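Local coordinates for protein predicted phosphatase, HAD family (Clostridium acetobutylicum, PDB 3MC1) that probably acts as a phosphate-ester hydrolase of the haloacid dehalogenase superfamily, its presumed active site holding a sodium ion in this crystal, at residues 5-10 and 163-168. Residues are numbered along the deposited sequence; the frame is centred on the assembly and turned at random.
Sequences NYVLFD and IMIGDR. With NA (sodium ion), chain C.
Asp167 OD1 and Asp10 OD2 meet through a sodium ion, 2.3 Å from the former and 2.1 Å from the latter. Two waters and the carbonyl oxygen of Asp12 complete the set of ligands. The two carboxylates are nearly coplanar, their planes 16° apart, with the cation bridging one oxygen of each. With CG anti to the backbone N (chi1 -179°), Asp10 extends past the end of its strand to the metal. The remaining oxygens are held too: Thr109 OG1 bonds Asp10 OD1, while Asp167 OD2 accepts from the second-shell Phe189 N and from a water that is itself a ligand of the metal.

Behind the ion, strands 6-9 and 163-166 run parallel, bonded alternately from Ile163 N to Tyr6 O, Leu8 N to Ile163 O, Ile165 N to Leu8 O and Asp10 N to Ile165 O. The last, at 3.0 Å, ties the backbone of the metal ligand Asp10 directly to the neighbouring strand. On one face of the sheet Val7 CG1 touches Ile165 CD1 at 3.8 Å, and CB of Ile165 approaches Phe9 CD1 obliquely at 3.9 Å. On the other, selenomethionine Met164 bends at chi2 (63°), laying SE against Leu8 CB at 3.7 Å and CE beside Asp10 CB, with helix 169-176 packed on it.

Acidic ligands carried just beyond the C-terminal ends of adjacent central parallel strands illustrate the Rossmann-like HAD fold, in which the first strand's DxD motif and a later acidic residue make the cation site, normally occupied by magnesium.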
loop_
_atom_site.group_PDB
_atom_site.type_symbol
_atom_site.label_atom_id
_atom_site.label_comp_id
_atom_site.label_asym_id
_atom_site.label_seq_id
_atom_site.Cartn_x
_atom_site.Cartn_y
_atom_site.Cartn_z
ATOM N N ASN A 5 -5.162 -15.438 12.753
ATOM C CA ASN A 5 -5.789 -15.864 11.506
ATOM C C ASN A 5 -5.802 -14.879 10.344
ATOM O O ASN A 5 -6.078 -15.269 9.209
ATOM C CB ASN A 5 -7.235 -16.277 11.794
ATOM C CG ASN A 5 -7.326 -17.485 12.703
ATOM O OD1 ASN A 5 -6.982 -18.600 12.310
ATOM N ND2 ASN A 5 -7.785 -17.269 13.931
ATOM N N TYR A 6 -5.506 -13.615 10.613
ATOM C CA TYR A 6 -5.554 -12.611 9.558
ATOM C C TYR A 6 -4.230 -11.958 9.223
ATOM O O TYR A 6 -3.412 -11.683 10.099
ATOM C CB TYR A 6 -6.566 -11.535 9.931
ATOM C CG TYR A 6 -8.001 -11.999 9.901
ATOM C CD1 TYR A 6 -8.789 -11.820 8.760
ATOM C CD2 TYR A 6 -8.586 -12.583 11.025
ATOM C CE1 TYR A 6 -10.134 -12.206 8.744
ATOM C CE2 TYR A 6 -9.924 -12.974 11.018
ATOM C CZ TYR A 6 -10.692 -12.780 9.878
ATOM O OH TYR A 6 -12.019 -13.144 9.884
ATOM N N VAL A 7 -4.035 -11.717 7.931
ATOM C CA VAL A 7 -2.830 -11.083 7.438
ATOM C C VAL A 7 -3.263 -9.939 6.509
ATOM O O VAL A 7 -3.846 -10.180 5.449
ATOM C CB VAL A 7 -1.961 -12.075 6.634
ATOM C CG1 VAL A 7 -0.677 -11.388 6.195
ATOM C CG2 VAL A 7 -1.636 -13.338 7.473
ATOM N N LEU A 8 -3.009 -8.703 6.932
ATOM C CA LEU A 8 -3.333 -7.520 6.127
ATOM C C LEU A 8 -2.085 -7.094 5.345
ATOM O O LEU A 8 -0.974 -7.119 5.867
ATOM C CB LEU A 8 -3.810 -6.371 7.023
ATOM C CG LEU A 8 -5.285 -6.378 7.456
ATOM C CD1 LEU A 8 -5.598 -7.629 8.277
ATOM C CD2 LEU A 8 -5.595 -5.106 8.258
ATOM N N PHE A 9 -2.282 -6.710 4.086
ATOM C CA PHE A 9 -1.194 -6.300 3.203
ATOM C C PHE A 9 -1.490 -4.938 2.595
ATOM O O PHE A 9 -2.647 -4.630 2.282
ATOM C CB PHE A 9 -1.066 -7.246 1.998
ATOM C CG PHE A 9 -0.632 -8.659 2.328
ATOM C CD1 PHE A 9 0.706 -9.029 2.237
ATOM C CD2 PHE A 9 -1.577 -9.635 2.642
ATOM C CE1 PHE A 9 1.097 -10.365 2.443
ATOM C CE2 PHE A 9 -1.202 -10.963 2.852
ATOM C CZ PHE A 9 0.135 -11.330 2.749
ATOM N N ASP A 10 -0.455 -4.129 2.413
ATOM C CA ASP A 10 -0.658 -2.870 1.708
ATOM C C ASP A 10 -0.556 -3.343 0.257
ATOM O O ASP A 10 -0.215 -4.508 0.014
ATOM C CB ASP A 10 0.439 -1.854 2.016
ATOM C CG ASP A 10 0.208 -0.530 1.304
ATOM O OD1 ASP A 10 -0.970 -0.111 1.187
ATOM O OD2 ASP A 10 1.196 0.091 0.858
ATOM N N ILE A 163 -1.908 -9.317 11.663
ATOM C CA ILE A 163 -0.651 -8.599 11.522
ATOM C C ILE A 163 -0.753 -7.730 10.261
ATOM O O ILE A 163 -1.587 -7.979 9.390
ATOM C CB ILE A 163 0.540 -9.564 11.364
ATOM C CG1 ILE A 163 0.379 -10.387 10.083
ATOM C CG2 ILE A 163 0.627 -10.497 12.584
ATOM C CD1 ILE A 163 1.654 -11.130 9.666
HETATM N N MSE A 164 0.100 -6.716 10.166
HETATM C CA MSE A 164 0.103 -5.815 9.014
HETATM C C MSE A 164 1.431 -5.915 8.269
HETATM O O MSE A 164 2.493 -5.860 8.880
HETATM C CB MSE A 164 -0.129 -4.378 9.488
HETATM C CG MSE A 164 -0.062 -3.325 8.397
HETATM SE SE MSE A 164 -1.444 -3.534 7.057
HETATM C CE MSE A 164 -0.689 -2.384 5.671
ATOM N N ILE A 165 1.368 -6.089 6.952
ATOM C CA ILE A 165 2.571 -6.175 6.128
ATOM C C ILE A 165 2.634 -4.932 5.231
ATOM O O ILE A 165 1.676 -4.645 4.501
ATOM C CB ILE A 165 2.566 -7.439 5.216
ATOM C CG1 ILE A 165 2.778 -8.731 6.035
ATOM C CG2 ILE A 165 3.738 -7.360 4.242
ATOM C CD1 ILE A 165 1.927 -8.868 7.238
ATOM N N GLY A 166 3.752 -4.206 5.286
ATOM C CA GLY A 166 3.904 -3.002 4.481
ATOM C C GLY A 166 5.372 -2.688 4.218
ATOM O O GLY A 166 6.251 -3.304 4.829
ATOM N N ASP A 167 5.637 -1.726 3.330
ATOM C CA ASP A 167 7.004 -1.349 2.974
ATOM C C ASP A 167 7.441 0.030 3.472
ATOM O O ASP A 167 8.629 0.365 3.409
ATOM C CB ASP A 167 7.182 -1.413 1.442
ATOM C CG ASP A 167 6.251 -0.460 0.693
ATOM O OD1 ASP A 167 5.023 -0.470 0.963
ATOM O OD2 ASP A 167 6.748 0.300 -0.178
ATOM N N ARG A 168 6.495 0.815 3.988
ATOM C CA ARG A 168 6.800 2.167 4.451
ATOM C C ARG A 168 6.509 2.389 5.938
ATOM O O ARG A 168 5.786 1.620 6.573
ATOM C CB ARG A 168 6.002 3.189 3.629
ATOM C CG ARG A 168 6.158 3.076 2.106
ATOM C CD ARG A 168 7.568 3.411 1.649
ATOM N NE ARG A 168 7.957 4.777 1.997
ATOM C CZ ARG A 168 7.546 5.869 1.357
ATOM N NH1 ARG A 168 6.726 5.770 0.317
ATOM N NH2 ARG A 168 7.946 7.066 1.767
HETATM NA NA NA C . 3.142 0.582 0.200
HETATM O O HOH W 1 4.711 1.815 -1.086
HETATM O O HOH W 2 2.848 2.004 1.867
#